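Long-range contacts in reticulocyte binding protein (PDB 3FAW), which is the group B streptococcal pullulanase SAP, a secreted, wall-anchored hydrolase that probably cleaves alpha-1,6-glucosidic links in pullulan and related alpha-glucans: residues Ile51-Thr56 against Leu94-Asp99; Phe411-Gly416 against Gly493-Pro498; Val515-Ile520 against Val566-Ala571. All blocks are in the same frame, centred on the assembly; numbering follows the deposited sequence.

Contact 1: residues Ile51-Thr56 against Leu94-Asp99; sequences IQASFT and LIIKGD
Ile51 and Ile96 face each other as a hydrogen-bonded antiparallel pair, and so do Ala53 and Leu94, with the non-hydrogen-bonded pair Gln52 and Ile95 between them. Each hydrogen-bonded pair is closed by two reciprocal, nearly straight backbone bonds, N of each residue to O of the other; the shortest runs from Ile96 N to Ile51 O at 2.7 Å. At the middle pair, Gln52 CA adds a CA-H...O contact to Leu94 O.

The apolar contacts lie on the face that carries Ile51, Ala53, Leu94 and Ile96. Ile96 has CG1 beside its own backbone N (chi1 -51°), and the extended branch brings CD1 to 3.9 Å from Ala53 CB. Farther along, the Phe55 ring crosses Leu94 at a slant, its CE2 3.8 Å from Leu94 CB and near Leu94 CD2 as well.

On the other face the amide of Gln52 turns away from Ile95, and its NE2 bonds to Gln44. Strand 50-55 lies between strands 40-47 and 93-98 in the seven-stranded N-terminal sheet. Leu94 and Ile96 also reach Leu70 and strand 79-88, while the Phe55 ring makes an edge-to-face pair with Tyr111 of strand 108-111.

Contact 2: residues Phe411-Gly416 against Gly493-Pro498; sequences FMNEDG and GDQGKP
Gln495 OE1 takes two hydrogen bonds, one from Glu414 N at 3.1 Å and one from a water that also accepts from Asp415 N. The Glu414 N-H points almost straight at the oxygen (169°) but sits above the carbonyl plane of the amide, well out of it. The Gln495 chain, fully extended with CG anti to the backbone N (chi1 -172°), lays its amide against the Glu414 carboxylate; the two planes are 7° apart and stacked, with Gln495 NE2 4.1 Å from Glu414 CD.

Gln495 N meets Met412 O at 2.9 Å, nearly end-on to the carbonyl. Met412 N donates a hydrogen bond to Asp494 OD1 at 2.8 Å, while Asp494 OD2 bonds to His431 NE2, so both carboxylate oxygens are held. A second water donates to Gln495 O and, weakly, to Met412 O.

Phe411 supplies the apolar end: Gly493 CA sits over the centre of its ring, 3.5 Å from the centroid, a CH-pi contact, and Asp494 OD1 lies at the ring's edge.

Each segment contains a beta turn, type I from Asn413 to Gly416 and type II from Asp494 to Lys497. The contact packs together two long loop regions of the TIM-barrel domain, which follow barrel strands 385-390 and 482-485 on the strand-to-helix side of the (beta/alpha)8 barrel.

Contact 3: residues Val515-Ile520 against Val566-Ala571; sequences VFSDDI and VVQYIA
Tyr569 has CG between its backbone N and carbonyl carbon (chi1 84°), while Phe516 carries CG beside its backbone N (chi1 -76°); these torsions turn the two rings into an edge-to-face pair. Phe516 supplies the edge. Its CD1 stands over the centre of the Tyr569 ring, 3.7 Å from Tyr569 CG, with the ring planes at 64°. On a face of the Phe516 ring lies Val567, whose CG1 makes a CH-pi contact 4.2 Å from the centroid. The Tyr569 ring is met along its own edge by the Ser517 carbonyl, whose O is 3.5 Å from Tyr569 CE1.

Two backbone bonds join the strands in parallel register. Val567 N donates to Val515 O at 2.8 Å, approaching from well above the carbonyl plane, and Ser517 N donates to Val567 O at 2.9 Å. Val567 thus bonds through its N to Val515 and through its O to Ser517, the usual parallel-strand pattern.

Ser517 is the N-cap of helix 518-525. One water donates to both Ser517 OG and Gln568 OE1, each at 2.7 Å, bridging two buried side chains. Ile520 crosses Gln568 at about a right angle and brings CG2 and CD1 close against that same OE1. The other end of the amide, Gln568 NE2, bonds to Asn550 O and Gln612 O, which fixes the rotation of the group. Tyr569 OH bonds to Arg521.

Asp565, just before Val566, is a ligand of a calcium ion. Strands 513-516 and 566-568 are the sixth and seventh of the TIM barrel. Strand 614-618 flanks 566-568 on its other edge, and its Phe616 makes an edge-to-face pair with Phe516 and touches Val567 and Tyr569. Asn550 of helix 544-551 packs on Ser517 and Ile520.

The three contacts come in series along the chain. Contact 1 belongs to a mixed sheet near the N-terminal end of the model, whereas contacts 2 and 3 both belong to the TIM-barrel domain. Contact 2 joins loops that follow barrel strands 385-390 and 482-485; contact 3 joins the barrel's sixth and seventh strands, 513-516 and 566-568, with the start of helix 518-525 and the loop after strand 566-568. Centres of contacts 1 and 2 are 18 Å apart. Contact 3 is 31 Å from contact 2 and 49 Å from contact 1, centre to centre. The two loops of contact 2 thus bring the barrel domain within about 6 Å of contact 1, nearest atoms, without touching it.

Contact 1: residues Ile51-Thr56 against Leu94-Asp99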
loop_
_atom_site.group_PDB
_atom_site.type_symbol
_atom_site.label_atom_id
_atom_site.label_comp_id
_atom_site.label_asym_id
_atom_site.label_seq_id
_atom_site.Cartn_x
_atom_site.Cartn_y
_atom_site.Cartn_z
ATOM N N ILE A 51 -16.782 35.907 7.708
ATOM C CA ILE A 51 -15.428 35.755 8.244
ATOM C C ILE A 51 -15.473 35.364 9.723
ATOM O O ILE A 51 -16.120 36.036 10.523
ATOM C CB ILE A 51 -14.610 37.059 8.094
ATOM C CG1 ILE A 51 -14.290 37.319 6.618
ATOM C CG2 ILE A 51 -13.315 36.993 8.917
ATOM C CD1 ILE A 51 -13.481 38.579 6.376
ATOM N N GLN A 52 -14.789 34.279 10.083
ATOM C CA GLN A 52 -14.689 33.871 11.487
ATOM C C GLN A 52 -13.370 34.351 12.094
ATOM O O GLN A 52 -12.297 34.075 11.559
ATOM C CB GLN A 52 -14.861 32.353 11.660
ATOM C CG GLN A 52 -13.895 31.466 10.890
ATOM C CD GLN A 52 -13.965 30.014 11.330
ATOM O OE1 GLN A 52 -15.022 29.521 11.737
ATOM N NE2 GLN A 52 -12.835 29.319 11.251
ATOM N N ALA A 53 -13.472 35.090 13.200
ATOM C CA ALA A 53 -12.315 35.644 13.902
ATOM C C ALA A 53 -12.168 34.967 15.255
ATOM O O ALA A 53 -13.108 34.962 16.055
ATOM C CB ALA A 53 -12.478 37.148 14.091
ATOM N N SER A 54 -10.991 34.404 15.512
ATOM C CA SER A 54 -10.732 33.714 16.773
ATOM C C SER A 54 -10.151 34.674 17.811
ATOM O O SER A 54 -9.266 35.477 17.504
ATOM C CB SER A 54 -9.785 32.538 16.555
ATOM O OG SER A 54 -9.666 31.774 17.738
ATOM N N PHE A 55 -10.660 34.583 19.035
ATOM C CA PHE A 55 -10.209 35.425 20.141
ATOM C C PHE A 55 -9.646 34.567 21.271
ATOM O O PHE A 55 -9.892 33.361 21.330
ATOM C CB PHE A 55 -11.375 36.273 20.669
ATOM C CG PHE A 55 -11.732 37.439 19.784
ATOM C CD1 PHE A 55 -11.427 38.739 20.170
ATOM C CD2 PHE A 55 -12.369 37.237 18.564
ATOM C CE1 PHE A 55 -11.754 39.821 19.353
ATOM C CE2 PHE A 55 -12.695 38.310 17.742
ATOM C CZ PHE A 55 -12.388 39.603 18.136
ATOM N N THR A 56 -8.879 35.197 22.157
ATOM C CA THR A 56 -8.447 34.556 23.401
ATOM C C THR A 56 -9.678 34.143 24.213
ATOM O O THR A 56 -9.760 33.019 24.710
ATOM C CB THR A 56 -7.575 35.503 24.257
ATOM O OG1 THR A 56 -8.240 36.766 24.404
ATOM C CG2 THR A 56 -6.210 35.720 23.608
ATOM N N LEU A 94 -15.785 34.896 16.827
ATOM C CA LEU A 94 -16.759 35.891 16.414
ATOM C C LEU A 94 -17.005 35.730 14.918
ATOM O O LEU A 94 -16.074 35.828 14.118
ATOM C CB LEU A 94 -16.208 37.283 16.717
ATOM C CG LEU A 94 -17.087 38.497 16.416
ATOM C CD1 LEU A 94 -18.282 38.535 17.356
ATOM C CD2 LEU A 94 -16.261 39.766 16.533
ATOM N N ILE A 95 -18.254 35.474 14.538
ATOM C CA ILE A 95 -18.618 35.357 13.124
ATOM C C ILE A 95 -19.045 36.738 12.612
ATOM O O ILE A 95 -19.991 37.331 13.128
ATOM C CB ILE A 95 -19.732 34.312 12.888
ATOM C CG1 ILE A 95 -19.337 32.960 13.494
ATOM C CG2 ILE A 95 -20.010 34.148 11.400
ATOM C CD1 ILE A 95 -19.737 32.798 14.948
ATOM N N ILE A 96 -18.327 37.237 11.607
ATOM C CA ILE A 96 -18.503 38.591 11.087
ATOM C C ILE A 96 -19.148 38.525 9.705
ATOM O O ILE A 96 -18.632 37.845 8.814
ATOM C CB ILE A 96 -17.137 39.322 10.965
ATOM C CG1 ILE A 96 -16.345 39.231 12.278
ATOM C CG2 ILE A 96 -17.344 40.778 10.573
ATOM C CD1 ILE A 96 -14.870 39.578 12.138
ATOM N N LYS A 97 -20.266 39.238 9.534
ATOM C CA LYS A 97 -21.026 39.249 8.281
ATOM C C LYS A 97 -20.880 40.572 7.532
ATOM O O LYS A 97 -20.803 41.644 8.142
ATOM C CB LYS A 97 -22.516 38.998 8.545
ATOM C CG LYS A 97 -22.828 37.657 9.193
ATOM C CD LYS A 97 -24.321 37.516 9.443
ATOM C CE LYS A 97 -24.630 36.378 10.402
ATOM N NZ LYS A 97 -24.353 35.040 9.798
ATOM N N GLY A 98 -20.877 40.479 6.203
ATOM C CA GLY A 98 -20.737 41.637 5.322
ATOM C C GLY A 98 -20.472 41.182 3.897
ATOM O O GLY A 98 -20.537 39.994 3.610
ATOM N N ASP A 99 -20.180 42.121 3.003
ATOM C CA ASP A 99 -19.870 41.792 1.609
ATOM C C ASP A 99 -18.354 41.738 1.439
ATOM O O ASP A 99 -17.694 42.773 1.312
ATOM C CB ASP A 99 -20.500 42.823 0.658
ATOM C CG ASP A 99 -20.390 42.425 -0.814
ATOM O OD1 ASP A 99 -19.511 41.613 -1.179
ATOM O OD2 ASP A 99 -21.201 42.932 -1.615
#

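Contact 2: residues Phe411-Gly416 against Gly493-Pro498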
loop_
_atom_site.group_PDB
_atom_site.type_symbol
_atom_site.label_atom_id
_atom_site.label_comp_id
_atom_site.label_asym_id
_atom_site.label_seq_id
_atom_site.Cartn_x
_atom_site.Cartn_y
_atom_site.Cartn_z
ATOM N N PHE A 411 -4.183 17.695 5.306
ATOM C CA PHE A 411 -5.061 17.795 6.469
ATOM C C PHE A 411 -4.425 18.812 7.415
ATOM O O PHE A 411 -3.201 18.858 7.545
ATOM C CB PHE A 411 -5.226 16.455 7.186
ATOM C CG PHE A 411 -6.160 15.490 6.503
ATOM C CD1 PHE A 411 -7.434 15.880 6.106
ATOM C CD2 PHE A 411 -5.775 14.166 6.296
ATOM C CE1 PHE A 411 -8.297 14.981 5.494
ATOM C CE2 PHE A 411 -6.637 13.257 5.682
ATOM C CZ PHE A 411 -7.902 13.667 5.283
ATOM N N MET A 412 -5.256 19.628 8.056
ATOM C CA MET A 412 -4.770 20.790 8.789
ATOM C C MET A 412 -5.258 20.857 10.231
ATOM O O MET A 412 -6.323 20.337 10.573
ATOM C CB MET A 412 -5.197 22.068 8.067
ATOM C CG MET A 412 -4.283 22.483 6.923
ATOM S SD MET A 412 -4.936 23.920 6.046
ATOM C CE MET A 412 -6.368 23.188 5.252
ATOM N N ASN A 413 -4.446 21.502 11.066
ATOM C CA ASN A 413 -4.870 21.941 12.387
ATOM C C ASN A 413 -5.702 23.208 12.200
ATOM O O ASN A 413 -5.639 23.844 11.145
ATOM C CB ASN A 413 -3.661 22.240 13.283
ATOM C CG ASN A 413 -2.800 21.017 13.543
ATOM O OD1 ASN A 413 -3.257 20.041 14.122
ATOM N ND2 ASN A 413 -1.538 21.080 13.132
ATOM N N GLU A 414 -6.476 23.571 13.220
ATOM C CA GLU A 414 -7.350 24.754 13.159
ATOM C C GLU A 414 -6.597 26.069 12.940
ATOM O O GLU A 414 -7.186 27.039 12.461
ATOM C CB GLU A 414 -8.220 24.855 14.418
ATOM C CG GLU A 414 -9.320 23.802 14.475
ATOM C CD GLU A 414 -10.132 23.835 15.764
ATOM O OE1 GLU A 414 -11.122 23.074 15.851
ATOM O OE2 GLU A 414 -9.787 24.612 16.686
ATOM N N ASP A 415 -5.310 26.106 13.284
ATOM C CA ASP A 415 -4.478 27.290 13.012
ATOM C C ASP A 415 -3.963 27.358 11.568
ATOM O O ASP A 415 -3.305 28.329 11.189
ATOM C CB ASP A 415 -3.323 27.408 14.024
ATOM C CG ASP A 415 -2.270 26.310 13.882
ATOM O OD1 ASP A 415 -2.422 25.392 13.048
ATOM O OD2 ASP A 415 -1.274 26.378 14.629
ATOM N N GLY A 416 -4.255 26.333 10.767
ATOM C CA GLY A 416 -3.854 26.302 9.361
ATOM C C GLY A 416 -2.593 25.498 9.075
ATOM O O GLY A 416 -2.334 25.145 7.919
ATOM N N GLY A 493 -7.373 13.235 9.854
ATOM C CA GLY A 493 -8.186 14.212 9.132
ATOM C C GLY A 493 -7.898 15.648 9.532
ATOM O O GLY A 493 -6.832 15.947 10.073
ATOM N N ASP A 494 -8.851 16.535 9.249
ATOM C CA ASP A 494 -8.769 17.942 9.652
ATOM C C ASP A 494 -9.219 18.074 11.107
ATOM O O ASP A 494 -10.217 17.474 11.502
ATOM C CB ASP A 494 -9.670 18.814 8.766
ATOM C CG ASP A 494 -9.120 19.010 7.359
ATOM O OD1 ASP A 494 -7.928 19.340 7.213
ATOM O OD2 ASP A 494 -9.896 18.868 6.393
ATOM N N GLN A 495 -8.493 18.861 11.902
ATOM C CA GLN A 495 -8.827 19.003 13.323
ATOM C C GLN A 495 -10.268 19.490 13.508
ATOM O O GLN A 495 -10.666 20.512 12.945
ATOM C CB GLN A 495 -7.861 19.959 14.037
ATOM C CG GLN A 495 -8.055 19.976 15.560
ATOM C CD GLN A 495 -7.218 21.015 16.286
ATOM O OE1 GLN A 495 -6.258 21.609 15.590
ATOM N NE2 GLN A 495 -7.436 21.273 17.472
ATOM N N GLY A 496 -11.043 18.742 14.289
ATOM C CA GLY A 496 -12.426 19.106 14.594
ATOM C C GLY A 496 -13.415 18.920 13.455
ATOM O O GLY A 496 -14.537 19.422 13.524
ATOM N N LYS A 497 -13.015 18.193 12.416
ATOM C CA LYS A 497 -13.878 17.941 11.264
ATOM C C LYS A 497 -13.972 16.436 10.993
ATOM O O LYS A 497 -13.322 15.926 10.080
ATOM C CB LYS A 497 -13.349 18.697 10.041
ATOM C CG LYS A 497 -13.480 20.214 10.179
ATOM C CD LYS A 497 -12.895 20.967 8.990
ATOM C CE LYS A 497 -13.235 22.456 9.075
ATOM N NZ LYS A 497 -12.424 23.293 8.147
ATOM N N PRO A 498 -14.788 15.720 11.793
ATOM C CA PRO A 498 -14.869 14.261 11.679
ATOM C C PRO A 498 -15.433 13.810 10.338
ATOM O O PRO A 498 -16.325 14.455 9.795
ATOM C CB PRO A 498 -15.822 13.860 12.815
ATOM C CG PRO A 498 -15.921 15.040 13.700
ATOM C CD PRO A 498 -15.690 16.232 12.838
HETATM O O HOH W 1 -9.164 22.328 10.765
HETATM O O HOH W 2 -4.616 24.354 15.664
#

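Contact 3: residues Val515-Ile520 against Val566-Ala571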
loop_
_atom_site.group_PDB
_atom_site.type_symbol
_atom_site.label_atom_id
_atom_site.label_comp_id
_atom_site.label_asym_id
_atom_site.label_seq_id
_atom_site.Cartn_x
_atom_site.Cartn_y
_atom_site.Cartn_z
ATOM N N VAL A 515 -10.030 -5.305 3.022
ATOM C CA VAL A 515 -8.979 -4.937 3.975
ATOM C C VAL A 515 -8.276 -6.159 4.564
ATOM O O VAL A 515 -8.871 -7.232 4.709
ATOM C CB VAL A 515 -9.521 -4.076 5.140
ATOM C CG1 VAL A 515 -10.107 -2.763 4.611
ATOM C CG2 VAL A 515 -10.543 -4.858 5.960
ATOM N N PHE A 516 -7.005 -5.973 4.915
ATOM C CA PHE A 516 -6.210 -7.025 5.546
ATOM C C PHE A 516 -6.810 -7.454 6.877
ATOM O O PHE A 516 -7.220 -6.615 7.677
ATOM C CB PHE A 516 -4.760 -6.566 5.740
ATOM C CG PHE A 516 -3.959 -6.582 4.475
ATOM C CD1 PHE A 516 -3.314 -7.740 4.066
ATOM C CD2 PHE A 516 -3.879 -5.450 3.672
ATOM C CE1 PHE A 516 -2.581 -7.767 2.889
ATOM C CE2 PHE A 516 -3.154 -5.468 2.490
ATOM C CZ PHE A 516 -2.505 -6.629 2.098
ATOM N N SER A 517 -6.863 -8.764 7.094
ATOM C CA SER A 517 -7.370 -9.326 8.336
ATOM C C SER A 517 -6.239 -9.598 9.328
ATOM O O SER A 517 -5.616 -10.662 9.308
ATOM C CB SER A 517 -8.158 -10.607 8.068
ATOM O OG SER A 517 -8.699 -11.128 9.270
ATOM N N ASP A 518 -5.987 -8.630 10.205
ATOM C CA ASP A 518 -5.002 -8.810 11.276
ATOM C C ASP A 518 -5.429 -9.871 12.303
ATOM O O ASP A 518 -4.581 -10.455 12.980
ATOM C CB ASP A 518 -4.651 -7.475 11.964
ATOM C CG ASP A 518 -5.872 -6.681 12.421
ATOM O OD1 ASP A 518 -6.983 -6.874 11.887
ATOM O OD2 ASP A 518 -5.704 -5.825 13.312
ATOM N N ASP A 519 -6.733 -10.131 12.395
ATOM C CA ASP A 519 -7.274 -11.131 13.319
ATOM C C ASP A 519 -6.833 -12.558 12.974
ATOM O O ASP A 519 -6.410 -13.306 13.856
ATOM C CB ASP A 519 -8.804 -11.058 13.346
ATOM C CG ASP A 519 -9.402 -11.655 14.608
ATOM O OD1 ASP A 519 -8.834 -11.436 15.695
ATOM O OD2 ASP A 519 -10.456 -12.318 14.518
ATOM N N ILE A 520 -6.938 -12.940 11.704
ATOM C CA ILE A 520 -6.476 -14.267 11.277
ATOM C C ILE A 520 -4.946 -14.361 11.359
ATOM O O ILE A 520 -4.405 -15.405 11.723
ATOM C CB ILE A 520 -6.989 -14.662 9.856
ATOM C CG1 ILE A 520 -6.783 -16.168 9.624
ATOM C CG2 ILE A 520 -6.299 -13.848 8.769
ATOM C CD1 ILE A 520 -7.388 -16.700 8.328
ATOM N N VAL A 566 -12.598 -9.201 3.084
ATOM C CA VAL A 566 -11.493 -9.713 3.885
ATOM C C VAL A 566 -10.320 -10.186 3.026
ATOM O O VAL A 566 -10.485 -11.030 2.143
ATOM C CB VAL A 566 -11.964 -10.897 4.756
ATOM C CG1 VAL A 566 -10.832 -11.401 5.638
ATOM C CG2 VAL A 566 -13.157 -10.487 5.602
ATOM N N VAL A 567 -9.142 -9.629 3.295
ATOM C CA VAL A 567 -7.899 -10.122 2.719
ATOM C C VAL A 567 -7.204 -11.003 3.764
ATOM O O VAL A 567 -6.734 -10.504 4.788
ATOM C CB VAL A 567 -6.965 -8.970 2.297
ATOM C CG1 VAL A 567 -5.746 -9.515 1.566
ATOM C CG2 VAL A 567 -7.711 -7.961 1.421
ATOM N N GLN A 568 -7.158 -12.309 3.500
ATOM C CA GLN A 568 -6.584 -13.287 4.436
ATOM C C GLN A 568 -5.071 -13.374 4.260
ATOM O O GLN A 568 -4.581 -13.646 3.159
ATOM C CB GLN A 568 -7.184 -14.679 4.207
ATOM C CG GLN A 568 -8.714 -14.757 4.230
ATOM C CD GLN A 568 -9.305 -14.753 5.633
ATOM O OE1 GLN A 568 -8.733 -14.191 6.564
ATOM N NE2 GLN A 568 -10.469 -15.374 5.783
ATOM N N TYR A 569 -4.332 -13.150 5.344
ATOM C CA TYR A 569 -2.876 -13.230 5.301
ATOM C C TYR A 569 -2.263 -13.578 6.652
ATOM O O TYR A 569 -2.882 -13.382 7.707
ATOM C CB TYR A 569 -2.277 -11.923 4.770
ATOM C CG TYR A 569 -2.079 -10.800 5.778
ATOM C CD1 TYR A 569 -3.096 -10.411 6.650
ATOM C CD2 TYR A 569 -0.882 -10.094 5.819
ATOM C CE1 TYR A 569 -2.910 -9.359 7.553
ATOM C CE2 TYR A 569 -0.688 -9.049 6.706
ATOM C CZ TYR A 569 -1.703 -8.680 7.570
ATOM O OH TYR A 569 -1.496 -7.636 8.447
ATOM N N ILE A 570 -1.044 -14.103 6.598
ATOM C CA ILE A 570 -0.239 -14.335 7.801
ATOM C C ILE A 570 1.165 -13.714 7.714
ATOM O O ILE A 570 1.895 -13.697 8.705
ATOM C CB ILE A 570 -0.153 -15.839 8.156
ATOM C CG1 ILE A 570 0.305 -16.676 6.950
ATOM C CG2 ILE A 570 -1.498 -16.324 8.685
ATOM C CD1 ILE A 570 0.502 -18.151 7.258
ATOM N N ALA A 571 1.532 -13.186 6.548
ATOM C CA ALA A 571 2.806 -12.473 6.394
ATOM C C ALA A 571 2.752 -11.454 5.260
ATOM O O ALA A 571 1.881 -11.513 4.390
ATOM C CB ALA A 571 3.931 -13.449 6.161
HETATM O O HOH W 3 -10.196 -13.205 8.554
#